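Local structure of putative sugar binding protein (Bacteroides vulgatus ATCC 8482, 3KEZ) at residues A[29-34]-A[191-196]; A[34-39]-A[82-87]; A[41-46]-A[78-83]; A[54-59]-A[66-71]. The protein probably binds sugars at the outer membrane as a calcium-containing member of the SusD family of nutrient-binding proteins. One frame throughout, in Å; residues are numbered along the deposited sequence.

Contact 1. Residues A[29-34]-A[191-196]; sequences GIYSTM and GKVNRW
Tyr31, on the last turns of helix 20-34, reaches across to the backbone of Gly191, Lys192 and Val193, the loop that leads into helix 195-209 of this SusD-family, largely helical fold. The polar part of the contact is one nearly straight hydrogen bond: Val193 N donates to Tyr31 OH over 3.0 Å, at an N-H...O angle of 169°. Gln118 OE1 of helix 109-134 is a second hydrogen-bond partner of the same hydroxyl, so the phenol oxygen is gripped from a loop and from a helix, and rotation of the C-O bond is probably fixed.

Packing against the ring does the rest. Gly191 O lies 3.5 Å above one face, offset toward the rim, and nearest to Tyr31 CD1. The Lys192 side chain crosses the tyrosine at about a right angle and makes an off-centre CH-pi contact, with Lys192 CG 4.3 Å from the ring centroid. A bend at its last torsion (chi4 -34°) brings NZ back to 3.9 Å from Tyr31 CD2. Val193 CG2 also comes within 4.4 Å of Tyr31 CE1, and Phe257 of strand 255-259 touches both side chains.

At the end of the loop, Asn194 is the N-cap of helix 195-209: its OD1 accepts a weak bond from Trp196 N at 3.1 Å and another from Ala197 N, while ND2 donates to Asp187 O.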
loop_
_atom_site.group_PDB
_atom_site.type_symbol
_atom_site.label_atom_id
_atom_site.label_comp_id
_atom_site.label_asym_id
_atom_site.label_seq_id
_atom_site.Cartn_x
_atom_site.Cartn_y
_atom_site.Cartn_z
ATOM N N GLY A 29 -10.175 -8.765 15.358
ATOM C CA GLY A 29 -10.159 -7.363 15.758
ATOM C C GLY A 29 -9.181 -6.536 14.943
ATOM O O GLY A 29 -9.501 -5.418 14.532
ATOM N N ILE A 30 -7.988 -7.095 14.693
ATOM C CA ILE A 30 -6.956 -6.386 13.922
ATOM C C ILE A 30 -7.484 -6.096 12.490
ATOM O O ILE A 30 -7.474 -4.982 12.046
ATOM C CB ILE A 30 -5.611 -7.178 13.899
ATOM C CG1 ILE A 30 -4.916 -7.104 15.272
ATOM C CG2 ILE A 30 -4.704 -6.672 12.810
ATOM C CD1 ILE A 30 -4.000 -8.316 15.602
ATOM N N TYR A 31 -8.020 -7.114 11.824
ATOM C CA TYR A 31 -8.504 -6.966 10.464
ATOM C C TYR A 31 -9.663 -5.975 10.464
ATOM O O TYR A 31 -9.745 -5.134 9.584
ATOM C CB TYR A 31 -8.927 -8.326 9.877
ATOM C CG TYR A 31 -7.737 -9.179 9.455
ATOM C CD1 TYR A 31 -6.895 -8.783 8.401
ATOM C CD2 TYR A 31 -7.464 -10.380 10.089
ATOM C CE1 TYR A 31 -5.809 -9.561 8.001
ATOM C CE2 TYR A 31 -6.356 -11.189 9.691
ATOM C CZ TYR A 31 -5.530 -10.751 8.655
ATOM O OH TYR A 31 -4.454 -11.518 8.267
ATOM N N SER A 32 -10.513 -6.001 11.490
ATOM C CA SER A 32 -11.640 -5.060 11.551
ATOM C C SER A 32 -11.116 -3.615 11.647
ATOM O O SER A 32 -11.630 -2.707 10.964
ATOM C CB SER A 32 -12.584 -5.405 12.712
ATOM O OG SER A 32 -13.522 -4.369 12.926
ATOM N N THR A 33 -10.072 -3.415 12.456
ATOM C CA THR A 33 -9.389 -2.108 12.538
ATOM C C THR A 33 -8.794 -1.657 11.196
ATOM O O THR A 33 -8.945 -0.489 10.796
ATOM C CB THR A 33 -8.283 -2.120 13.654
ATOM O OG1 THR A 33 -8.890 -2.483 14.904
ATOM C CG2 THR A 33 -7.565 -0.762 13.784
HETATM N N MSE A 34 -8.140 -2.584 10.500
HETATM C CA MSE A 34 -7.550 -2.295 9.197
HETATM C C MSE A 34 -8.576 -1.895 8.162
HETATM O O MSE A 34 -8.226 -1.188 7.222
HETATM C CB MSE A 34 -6.793 -3.531 8.660
HETATM C CG MSE A 34 -5.606 -3.905 9.523
HETATM SE SE MSE A 34 -4.745 -5.531 9.032
HETATM C CE MSE A 34 -3.879 -4.852 7.525
ATOM N N GLY A 191 -9.574 -12.188 2.591
ATOM C CA GLY A 191 -9.548 -11.088 3.560
ATOM C C GLY A 191 -8.454 -11.214 4.608
ATOM O O GLY A 191 -8.414 -10.414 5.546
ATOM N N LYS A 192 -7.539 -12.177 4.438
ATOM C CA LYS A 192 -6.416 -12.337 5.389
ATOM C C LYS A 192 -5.063 -12.357 4.666
ATOM O O LYS A 192 -5.000 -12.654 3.473
ATOM C CB LYS A 192 -6.618 -13.602 6.230
ATOM C CG LYS A 192 -7.918 -13.539 7.064
ATOM C CD LYS A 192 -8.061 -14.710 8.025
ATOM C CE LYS A 192 -9.409 -14.661 8.738
ATOM N NZ LYS A 192 -9.814 -13.254 8.963
ATOM N N VAL A 193 -3.984 -12.052 5.395
ATOM C CA VAL A 193 -2.621 -12.143 4.827
ATOM C C VAL A 193 -2.173 -13.566 4.721
ATOM O O VAL A 193 -2.375 -14.356 5.660
ATOM C CB VAL A 193 -1.615 -11.332 5.671
ATOM C CG1 VAL A 193 -0.212 -11.490 5.133
ATOM C CG2 VAL A 193 -2.059 -9.918 5.657
ATOM N N ASN A 194 -1.605 -13.915 3.565
ATOM C CA ASN A 194 -0.986 -15.249 3.364
ATOM C C ASN A 194 0.485 -15.169 2.936
ATOM O O ASN A 194 1.061 -14.076 2.878
ATOM C CB ASN A 194 -1.852 -16.183 2.479
ATOM C CG ASN A 194 -1.731 -15.893 1.037
ATOM O OD1 ASN A 194 -0.910 -15.092 0.652
ATOM N ND2 ASN A 194 -2.534 -16.584 0.199
ATOM N N ARG A 195 1.127 -16.319 2.712
ATOM C CA ARG A 195 2.560 -16.296 2.446
ATOM C C ARG A 195 2.942 -15.390 1.256
ATOM O O ARG A 195 3.924 -14.615 1.313
ATOM C CB ARG A 195 3.104 -17.702 2.224
ATOM C CG ARG A 195 4.623 -17.751 2.174
ATOM C CD ARG A 195 5.126 -19.181 1.984
ATOM N NE ARG A 195 4.541 -20.065 2.977
ATOM C CZ ARG A 195 4.379 -21.379 2.830
ATOM N NH1 ARG A 195 4.767 -21.992 1.715
ATOM N NH2 ARG A 195 3.805 -22.085 3.799
ATOM N N TRP A 196 2.178 -15.485 0.178
ATOM C CA TRP A 196 2.515 -14.793 -1.062
ATOM C C TRP A 196 2.321 -13.279 -0.938
ATOM O O TRP A 196 3.145 -12.500 -1.416
ATOM C CB TRP A 196 1.745 -15.387 -2.251
ATOM C CG TRP A 196 1.599 -16.868 -2.151
ATOM C CD1 TRP A 196 0.433 -17.558 -2.109
ATOM C CD2 TRP A 196 2.651 -17.848 -2.009
ATOM N NE1 TRP A 196 0.685 -18.916 -1.971
ATOM C CE2 TRP A 196 2.037 -19.109 -1.919
ATOM C CE3 TRP A 196 4.046 -17.772 -1.951
ATOM C CZ2 TRP A 196 2.764 -20.290 -1.782
ATOM C CZ3 TRP A 196 4.770 -18.950 -1.791
ATOM C CH2 TRP A 196 4.128 -20.185 -1.730
#

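Contact 2. Residues A[34-39]-A[82-87]; sequences MQSSDA and WSYLYS
The ring of Tyr84 lies against the turn that follows helix 20-34, and Ser36, Asp38 and Ala39 all point their CB atoms at it. Asp38 takes one face: its CB stands 3.7 Å above the ring plane, offset toward the rim, and makes a CH-pi contact 4.0 Å from the ring centroid. The carboxylate is turned almost perpendicular to the ring, the two planes 89° apart, and its OD2 is still 4.0 Å from Tyr84 OH. Ser36 approaches obliquely, its CB only 3.4 Å from Tyr84 CE2, while Ala39 CB packs at 3.9 Å from Tyr84 CD2.

What presents these three side chains together is a type I beta turn from Ser36 to Ala39, closed by Ala39 N donating to Ser36 O. Within it Ser36 forms an ST turn: with OG anti to the backbone N (chi1 173°), the hydroxyl oxygen accepts from Asp38 N at 3.0 Å. The turn joins helix 20-34 to helix 43-50, and through Tyr84 it packs on helix 80-96.

A water also links the two sides, 3.2 Å from Tyr84 OH and close to Ser36 OG. With alanine at the Tyr84 position the turn would probably face a gap beside Asp38 and Ser36, and the water would lose its phenol partner. Asp38 OD1 has a long, weak ion pair with Arg43 NH1, on the helix that comes next in the chain.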
loop_
_atom_site.group_PDB
_atom_site.type_symbol
_atom_site.label_atom_id
_atom_site.label_comp_id
_atom_site.label_asym_id
_atom_site.label_seq_id
_atom_site.Cartn_x
_atom_site.Cartn_y
_atom_site.Cartn_z
HETATM N N MSE A 34 -8.140 -2.584 10.500
HETATM C CA MSE A 34 -7.550 -2.295 9.197
HETATM C C MSE A 34 -8.576 -1.895 8.162
HETATM O O MSE A 34 -8.226 -1.188 7.222
HETATM C CB MSE A 34 -6.793 -3.531 8.660
HETATM C CG MSE A 34 -5.606 -3.905 9.523
HETATM SE SE MSE A 34 -4.745 -5.531 9.032
HETATM C CE MSE A 34 -3.879 -4.852 7.525
ATOM N N GLN A 35 -9.810 -2.416 8.289
ATOM C CA GLN A 35 -10.939 -2.072 7.407
ATOM C C GLN A 35 -11.446 -0.635 7.490
ATOM O O GLN A 35 -12.178 -0.195 6.594
ATOM C CB GLN A 35 -12.145 -3.005 7.654
ATOM C CG GLN A 35 -11.983 -4.324 6.983
ATOM C CD GLN A 35 -12.772 -5.413 7.627
ATOM O OE1 GLN A 35 -13.883 -5.178 8.158
ATOM N NE2 GLN A 35 -12.225 -6.641 7.566
ATOM N N SER A 36 -11.080 0.095 8.537
ATOM C CA SER A 36 -11.573 1.471 8.709
ATOM C C SER A 36 -11.164 2.351 7.546
ATOM O O SER A 36 -10.074 2.191 6.993
ATOM C CB SER A 36 -10.991 2.081 10.019
ATOM O OG SER A 36 -11.311 3.449 10.160
ATOM N N SER A 37 -11.999 3.325 7.208
ATOM C CA SER A 37 -11.617 4.320 6.214
ATOM C C SER A 37 -10.448 5.197 6.722
ATOM O O SER A 37 -9.768 5.841 5.943
ATOM C CB SER A 37 -12.810 5.177 5.800
ATOM O OG SER A 37 -13.284 5.908 6.922
ATOM N N ASP A 38 -10.210 5.200 8.030
ATOM C CA ASP A 38 -9.026 5.850 8.570
ATOM C C ASP A 38 -7.786 4.974 8.441
ATOM O O ASP A 38 -6.683 5.448 8.693
ATOM C CB ASP A 38 -9.238 6.242 10.045
ATOM C CG ASP A 38 -10.092 7.505 10.204
ATOM O OD1 ASP A 38 -10.362 8.197 9.206
ATOM O OD2 ASP A 38 -10.508 7.793 11.333
ATOM N N ALA A 39 -7.966 3.696 8.117
ATOM C CA ALA A 39 -6.845 2.787 7.914
ATOM C C ALA A 39 -6.819 2.370 6.448
ATOM O O ALA A 39 -6.740 3.245 5.555
ATOM C CB ALA A 39 -6.914 1.569 8.881
ATOM N N TRP A 82 -1.236 7.461 12.756
ATOM C CA TRP A 82 -0.469 7.112 13.947
ATOM C C TRP A 82 -1.216 6.150 14.904
ATOM O O TRP A 82 -0.720 5.033 15.223
ATOM C CB TRP A 82 -0.098 8.437 14.633
ATOM C CG TRP A 82 0.833 8.317 15.781
ATOM C CD1 TRP A 82 0.503 8.145 17.080
ATOM C CD2 TRP A 82 2.273 8.386 15.727
ATOM N NE1 TRP A 82 1.646 8.097 17.857
ATOM C CE2 TRP A 82 2.745 8.236 17.044
ATOM C CE3 TRP A 82 3.203 8.520 14.684
ATOM C CZ2 TRP A 82 4.125 8.249 17.359
ATOM C CZ3 TRP A 82 4.563 8.553 15.000
ATOM C CH2 TRP A 82 5.004 8.409 16.331
ATOM N N SER A 83 -2.425 6.581 15.308
ATOM C CA SER A 83 -3.232 5.845 16.287
ATOM C C SER A 83 -3.665 4.477 15.788
ATOM O O SER A 83 -3.541 3.508 16.512
ATOM C CB SER A 83 -4.441 6.663 16.799
ATOM O OG SER A 83 -5.071 7.448 15.795
ATOM N N TYR A 84 -4.132 4.398 14.535
ATOM C CA TYR A 84 -4.600 3.145 13.991
ATOM C C TYR A 84 -3.456 2.130 13.817
ATOM O O TYR A 84 -3.575 0.973 14.221
ATOM C CB TYR A 84 -5.348 3.361 12.664
ATOM C CG TYR A 84 -6.814 3.643 12.858
ATOM C CD1 TYR A 84 -7.230 4.853 13.366
ATOM C CD2 TYR A 84 -7.795 2.668 12.555
ATOM C CE1 TYR A 84 -8.566 5.117 13.588
ATOM C CE2 TYR A 84 -9.159 2.921 12.789
ATOM C CZ TYR A 84 -9.529 4.165 13.282
ATOM O OH TYR A 84 -10.862 4.475 13.531
ATOM N N LEU A 85 -2.329 2.586 13.274
ATOM C CA LEU A 85 -1.194 1.680 13.088
ATOM C C LEU A 85 -0.618 1.187 14.433
ATOM O O LEU A 85 -0.280 0.002 14.569
ATOM C CB LEU A 85 -0.148 2.307 12.156
ATOM C CG LEU A 85 -0.690 2.386 10.728
ATOM C CD1 LEU A 85 0.106 3.297 9.853
ATOM C CD2 LEU A 85 -0.881 0.988 10.087
ATOM N N TYR A 86 -0.537 2.059 15.446
ATOM C CA TYR A 86 -0.028 1.642 16.733
ATOM C C TYR A 86 -1.028 0.750 17.459
ATOM O O TYR A 86 -0.636 -0.173 18.191
ATOM C CB TYR A 86 0.420 2.835 17.604
ATOM C CG TYR A 86 1.870 3.192 17.304
ATOM C CD1 TYR A 86 2.916 2.272 17.546
ATOM C CD2 TYR A 86 2.193 4.407 16.699
ATOM C CE1 TYR A 86 4.213 2.569 17.228
ATOM C CE2 TYR A 86 3.490 4.724 16.379
ATOM C CZ TYR A 86 4.499 3.811 16.631
ATOM O OH TYR A 86 5.780 4.165 16.337
ATOM N N SER A 87 -2.319 0.999 17.259
ATOM C CA SER A 87 -3.353 0.070 17.746
ATOM C C SER A 87 -3.179 -1.347 17.198
ATOM O O SER A 87 -3.170 -2.331 17.952
ATOM C CB SER A 87 -4.728 0.591 17.360
ATOM O OG SER A 87 -5.725 -0.277 17.818
HETATM O O HOH W 1 -13.227 3.083 11.790
#

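Contact 3. Residues A[41-46]-A[78-83]; sequences SGRLVY and PSSHWS. With EDO (1,2-ethanediol), chain G.
Arg43 NH1 donates to Ser80 OG over 2.8 Å, the serine oxygen sitting in the guanidinium plane, only 5° out of it. This bond ties together the first turns of two helices, 43-50 and 80-96, in the helical part of the SusD-type fold. The arginine chain runs extended from CG to NE, which carries the guanidinium across to the serine. The same NH1 also donates to O1 of a 1,2-ethanediol, almost straight at 170°, and NH2 donates to O2 of that diol, which probably came from the crystallisation liquor. A leucine here would probably leave Ser80 OG without this donor and the diol without both of its bonds to the guanidinium.

Beside this bond the side chains pack. Leu44 and His81 slide past each other in opposite directions, Leu44 CD2 lying 3.8 Å from His81 CD2, and Arg43 CB sits 4.0 Å from His81 NE2. Tyr67, from helix 65-68, packs on Arg43 and Pro78.

At the helix starts, Gly42 holds the N-cap position of helix 43-50, and its O accepts from both Val45 N and Tyr46 N. Ser79 O likewise takes the amide and the hydroxyl of Ser83. A water joins the two helices, donating to Arg43 O at 2.6 Å and lying 2.9 Å from His81 NE2.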
loop_
_atom_site.group_PDB
_atom_site.type_symbol
_atom_site.label_atom_id
_atom_site.label_comp_id
_atom_site.label_asym_id
_atom_site.label_seq_id
_atom_site.Cartn_x
_atom_site.Cartn_y
_atom_site.Cartn_z
ATOM N N SER A 41 -8.999 1.098 4.347
ATOM C CA SER A 41 -10.088 1.346 3.413
ATOM C C SER A 41 -10.085 2.809 2.954
ATOM O O SER A 41 -10.968 3.216 2.223
ATOM C CB SER A 41 -11.425 0.940 4.029
ATOM O OG SER A 41 -11.688 -0.439 3.872
ATOM N N GLY A 42 -9.087 3.596 3.361
ATOM C CA GLY A 42 -9.037 4.993 2.919
ATOM C C GLY A 42 -7.681 5.651 3.059
ATOM O O GLY A 42 -6.812 5.539 2.181
ATOM N N ARG A 43 -7.479 6.295 4.194
ATOM C CA ARG A 43 -6.346 7.217 4.366
ATOM C C ARG A 43 -5.002 6.615 4.108
ATOM O O ARG A 43 -4.160 7.295 3.517
ATOM C CB ARG A 43 -6.382 7.853 5.767
ATOM C CG ARG A 43 -7.521 8.837 5.882
ATOM C CD ARG A 43 -7.557 9.514 7.244
ATOM N NE ARG A 43 -8.653 10.466 7.332
ATOM C CZ ARG A 43 -9.041 11.062 8.452
ATOM N NH1 ARG A 43 -8.422 10.807 9.578
ATOM N NH2 ARG A 43 -10.068 11.903 8.440
ATOM N N LEU A 44 -4.799 5.342 4.509
ATOM C CA LEU A 44 -3.496 4.690 4.291
ATOM C C LEU A 44 -3.283 4.324 2.833
ATOM O O LEU A 44 -2.133 4.247 2.373
ATOM C CB LEU A 44 -3.280 3.469 5.213
ATOM C CG LEU A 44 -3.281 3.835 6.718
ATOM C CD1 LEU A 44 -3.199 2.568 7.525
ATOM C CD2 LEU A 44 -2.113 4.769 7.092
ATOM N N VAL A 45 -4.366 4.215 2.074
ATOM C CA VAL A 45 -4.242 3.933 0.672
ATOM C C VAL A 45 -4.010 5.195 -0.121
ATOM O O VAL A 45 -3.062 5.276 -0.879
ATOM C CB VAL A 45 -5.433 3.114 0.140
ATOM C CG1 VAL A 45 -5.179 2.694 -1.315
ATOM C CG2 VAL A 45 -5.610 1.851 1.036
ATOM N N TYR A 46 -4.869 6.203 0.026
ATOM C CA TYR A 46 -4.771 7.321 -0.870
ATOM C C TYR A 46 -3.553 8.209 -0.663
ATOM O O TYR A 46 -3.208 8.974 -1.555
ATOM C CB TYR A 46 -6.049 8.155 -0.924
ATOM C CG TYR A 46 -6.451 8.988 0.294
ATOM C CD1 TYR A 46 -5.706 10.054 0.715
ATOM C CD2 TYR A 46 -7.649 8.759 0.924
ATOM C CE1 TYR A 46 -6.118 10.838 1.793
ATOM C CE2 TYR A 46 -8.065 9.525 2.013
ATOM C CZ TYR A 46 -7.312 10.584 2.411
ATOM O OH TYR A 46 -7.738 11.372 3.463
ATOM N N PRO A 78 -3.269 15.264 10.842
ATOM C CA PRO A 78 -4.104 14.143 11.258
ATOM C C PRO A 78 -3.427 13.243 12.283
ATOM O O PRO A 78 -2.186 13.147 12.310
ATOM C CB PRO A 78 -4.290 13.350 9.963
ATOM C CG PRO A 78 -3.087 13.605 9.207
ATOM C CD PRO A 78 -2.711 15.046 9.495
ATOM N N SER A 79 -4.229 12.568 13.098
ATOM C CA SER A 79 -3.697 11.595 14.055
ATOM C C SER A 79 -4.025 10.132 13.776
ATOM O O SER A 79 -3.455 9.270 14.418
ATOM C CB SER A 79 -4.153 11.924 15.482
ATOM O OG SER A 79 -5.555 11.816 15.580
ATOM N N SER A 80 -4.928 9.853 12.832
ATOM C CA SER A 80 -5.444 8.508 12.577
ATOM C C SER A 80 -4.384 7.513 12.099
ATOM O O SER A 80 -4.417 6.368 12.483
ATOM C CB SER A 80 -6.545 8.565 11.515
ATOM O OG SER A 80 -6.174 9.473 10.451
ATOM N N HIS A 81 -3.478 7.965 11.231
ATOM C CA HIS A 81 -2.447 7.093 10.706
ATOM C C HIS A 81 -1.672 6.550 11.891
ATOM O O HIS A 81 -1.472 5.359 11.999
ATOM C CB HIS A 81 -1.490 7.830 9.764
ATOM C CG HIS A 81 -2.173 8.687 8.734
ATOM N ND1 HIS A 81 -2.761 9.909 9.030
ATOM C CD2 HIS A 81 -2.318 8.513 7.401
ATOM C CE1 HIS A 81 -3.248 10.433 7.920
ATOM N NE2 HIS A 81 -2.991 9.606 6.916
ATOM N N TRP A 82 -1.236 7.461 12.756
ATOM C CA TRP A 82 -0.469 7.112 13.947
ATOM C C TRP A 82 -1.216 6.150 14.904
ATOM O O TRP A 82 -0.720 5.033 15.223
ATOM C CB TRP A 82 -0.098 8.437 14.633
ATOM C CG TRP A 82 0.833 8.317 15.781
ATOM C CD1 TRP A 82 0.503 8.145 17.080
ATOM C CD2 TRP A 82 2.273 8.386 15.727
ATOM N NE1 TRP A 82 1.646 8.097 17.857
ATOM C CE2 TRP A 82 2.745 8.236 17.044
ATOM C CE3 TRP A 82 3.203 8.520 14.684
ATOM C CZ2 TRP A 82 4.125 8.249 17.359
ATOM C CZ3 TRP A 82 4.563 8.553 15.000
ATOM C CH2 TRP A 82 5.004 8.409 16.331
ATOM N N SER A 83 -2.425 6.581 15.308
ATOM C CA SER A 83 -3.232 5.845 16.287
ATOM C C SER A 83 -3.665 4.477 15.788
ATOM O O SER A 83 -3.541 3.508 16.512
ATOM C CB SER A 83 -4.441 6.663 16.799
ATOM O OG SER A 83 -5.071 7.448 15.795
HETATM C C1 EDO G . -10.896 12.859 12.675
HETATM O O1 EDO G . -9.721 12.235 12.151
HETATM C C2 EDO G . -11.550 13.689 11.580
HETATM O O2 EDO G . -10.537 14.236 10.710
HETATM O O HOH W 2 -3.941 9.814 4.173
#

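Contact 4. Residues A[54-59]-A[66-71]; sequences DMQAVS and NYYRFN
Tyr68 lays one face of its ring over the backbone of strand 55-57, spanning Gln56 and Ala57. Gln56 CB stands 3.6 Å above the ring plane, displaced toward the rim, and makes a CH-pi contact 4.0 Å from the centroid. Ala57 N is over the same face, 3.7 Å from Tyr68 CG; Ala57 CB packs 3.9 Å from Tyr68 CD2. With CG anti to the backbone N (chi1 163°), the ring swings out from the short helix to reach the strand, while its hydroxyl bonds to His424 ND1 and Asn425 N.

The glutamine tip turns to other partners: Gln56 NE2 donates to Ala57 O at 3.2 Å, with the acceptor 5° out of the amide plane, and also to Lys423 O. Both polar ends thus engage the same 423-425 loop region.

Past the tyrosine, Asn71 ND2 donates to Asn66 OD1 at 3.0 Å, from above the carbonyl plane. Strand 55-57 pairs antiparallel with strand 284-286, so the ring joins helix 65-68 to this small sheet. That helix ends in a Schellman motif, Phe70 with positive phi, closed by Asn71 N to Asn66 O and Phe70 N to Tyr67 O.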
loop_
_atom_site.group_PDB
_atom_site.type_symbol
_atom_site.label_atom_id
_atom_site.label_comp_id
_atom_site.label_asym_id
_atom_site.label_seq_id
_atom_site.Cartn_x
_atom_site.Cartn_y
_atom_site.Cartn_z
ATOM N N ASP A 54 0.222 11.902 -10.223
ATOM C CA ASP A 54 -0.689 11.167 -11.123
ATOM C C ASP A 54 -2.156 11.236 -10.709
ATOM O O ASP A 54 -3.046 11.039 -11.542
ATOM C CB ASP A 54 -0.236 9.738 -11.299
ATOM C CG ASP A 54 1.047 9.607 -12.098
ATOM O OD1 ASP A 54 1.422 10.565 -12.808
ATOM O OD2 ASP A 54 1.648 8.484 -12.091
HETATM N N MSE A 55 -2.388 11.643 -9.460
HETATM C CA MSE A 55 -3.720 11.916 -8.909
HETATM C C MSE A 55 -3.686 13.189 -8.086
HETATM O O MSE A 55 -2.626 13.616 -7.616
HETATM C CB MSE A 55 -4.238 10.732 -8.060
HETATM C CG MSE A 55 -4.308 9.435 -8.872
HETATM SE SE MSE A 55 -5.388 8.129 -7.998
HETATM C CE MSE A 55 -7.023 9.093 -8.158
ATOM N N GLN A 56 -4.859 13.795 -7.914
ATOM C CA GLN A 56 -4.971 15.040 -7.178
ATOM C C GLN A 56 -6.309 15.067 -6.479
ATOM O O GLN A 56 -7.204 14.338 -6.864
ATOM C CB GLN A 56 -4.900 16.224 -8.142
ATOM C CG GLN A 56 -5.890 16.177 -9.300
ATOM C CD GLN A 56 -5.847 17.418 -10.099
ATOM O OE1 GLN A 56 -5.143 17.499 -11.095
ATOM N NE2 GLN A 56 -6.567 18.432 -9.645
ATOM N N ALA A 57 -6.448 15.942 -5.487
ATOM C CA ALA A 57 -7.763 16.319 -4.975
ATOM C C ALA A 57 -8.534 17.021 -6.075
ATOM O O ALA A 57 -7.968 17.814 -6.852
ATOM C CB ALA A 57 -7.638 17.243 -3.790
ATOM N N VAL A 58 -9.826 16.735 -6.147
ATOM C CA VAL A 58 -10.699 17.385 -7.119
ATOM C C VAL A 58 -10.865 18.859 -6.787
ATOM O O VAL A 58 -11.058 19.689 -7.676
ATOM C CB VAL A 58 -12.052 16.663 -7.186
ATOM C CG1 VAL A 58 -13.150 17.605 -7.744
ATOM C CG2 VAL A 58 -11.888 15.381 -8.021
ATOM N N SER A 59 -10.759 19.180 -5.505
ATOM C CA SER A 59 -10.789 20.558 -5.043
ATOM C C SER A 59 -10.091 20.654 -3.690
ATOM O O SER A 59 -9.833 19.645 -3.040
ATOM C CB SER A 59 -12.225 21.053 -4.932
ATOM O OG SER A 59 -12.727 20.763 -3.642
ATOM N N ASN A 66 -6.108 18.581 1.803
ATOM C CA ASN A 66 -4.970 18.986 2.643
ATOM C C ASN A 66 -3.718 18.091 2.431
ATOM O O ASN A 66 -2.576 18.570 2.534
ATOM C CB ASN A 66 -5.341 19.003 4.099
ATOM C CG ASN A 66 -6.194 20.200 4.478
ATOM O OD1 ASN A 66 -6.147 21.275 3.861
ATOM N ND2 ASN A 66 -6.995 20.008 5.495
ATOM N N TYR A 67 -3.934 16.827 2.077
ATOM C CA TYR A 67 -2.803 15.947 1.679
ATOM C C TYR A 67 -2.188 16.378 0.342
ATOM O O TYR A 67 -0.976 16.523 0.244
ATOM C CB TYR A 67 -3.245 14.488 1.587
ATOM C CG TYR A 67 -3.795 13.986 2.893
ATOM C CD1 TYR A 67 -5.131 14.206 3.255
ATOM C CD2 TYR A 67 -2.968 13.348 3.808
ATOM C CE1 TYR A 67 -5.634 13.720 4.485
ATOM C CE2 TYR A 67 -3.455 12.878 5.016
ATOM C CZ TYR A 67 -4.778 13.067 5.347
ATOM O OH TYR A 67 -5.201 12.602 6.569
ATOM N N TYR A 68 -3.039 16.545 -0.687
ATOM C CA TYR A 68 -2.610 17.017 -2.039
ATOM C C TYR A 68 -1.878 18.373 -1.973
ATOM O O TYR A 68 -0.854 18.584 -2.653
ATOM C CB TYR A 68 -3.829 17.093 -2.987
ATOM C CG TYR A 68 -3.620 17.910 -4.226
ATOM C CD1 TYR A 68 -2.760 17.489 -5.213
ATOM C CD2 TYR A 68 -4.303 19.115 -4.424
ATOM C CE1 TYR A 68 -2.537 18.261 -6.359
ATOM C CE2 TYR A 68 -4.100 19.882 -5.566
ATOM C CZ TYR A 68 -3.207 19.463 -6.518
ATOM O OH TYR A 68 -2.988 20.211 -7.669
ATOM N N ARG A 69 -2.401 19.291 -1.168
ATOM C CA ARG A 69 -1.860 20.630 -1.068
ATOM C C ARG A 69 -0.688 20.755 -0.086
ATOM O O ARG A 69 -0.112 21.857 0.051
ATOM C CB ARG A 69 -2.966 21.641 -0.674
ATOM C CG ARG A 69 -3.989 21.873 -1.752
ATOM C CD ARG A 69 -5.077 22.855 -1.388
ATOM N NE ARG A 69 -4.536 24.122 -0.898
ATOM C CZ ARG A 69 -4.872 24.739 0.237
ATOM N NH1 ARG A 69 -5.795 24.250 1.056
ATOM N NH2 ARG A 69 -4.276 25.890 0.554
ATOM N N PHE A 70 -0.348 19.657 0.584
ATOM C CA PHE A 70 0.593 19.661 1.689
ATOM C C PHE A 70 0.295 20.802 2.647
ATOM O O PHE A 70 1.165 21.621 2.948
ATOM C CB PHE A 70 2.023 19.769 1.161
ATOM C CG PHE A 70 2.397 18.648 0.290
ATOM C CD1 PHE A 70 2.814 17.441 0.843
ATOM C CD2 PHE A 70 2.303 18.761 -1.094
ATOM C CE1 PHE A 70 3.162 16.398 0.032
ATOM C CE2 PHE A 70 2.632 17.712 -1.903
ATOM C CZ PHE A 70 3.081 16.532 -1.340
ATOM N N ASN A 71 -0.944 20.847 3.113
ATOM C CA ASN A 71 -1.450 21.967 3.879
ATOM C C ASN A 71 -1.470 21.717 5.378
ATOM O O ASN A 71 -2.037 22.521 6.109
ATOM C CB ASN A 71 -2.887 22.284 3.415
ATOM C CG ASN A 71 -3.326 23.666 3.787
ATOM O OD1 ASN A 71 -2.562 24.611 3.649
ATOM N ND2 ASN A 71 -4.578 23.803 4.250
#

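Contacts 3 and 4 are buried, whereas contacts 1 and 2 are only partly so. Contacts 2 and 3 both use helix 80-96 and meet directly: Ser37 O lies 2.9 Å from Arg43 N, a probable hydrogen bond that carries the turn into helix 43-50. Contact 1 adjoins contact 2 through Met34, at the end of helix 20-34. Contact 4 touches contact 3 by way of Tyr67, but its centre is about 29 Å from that of contact 1. Direct hydrogen bonds cross contacts 1 and 3 but not 2 or 4; tyrosine rings carry contacts 1, 2 and 4, and waters bridge both 2 and 3.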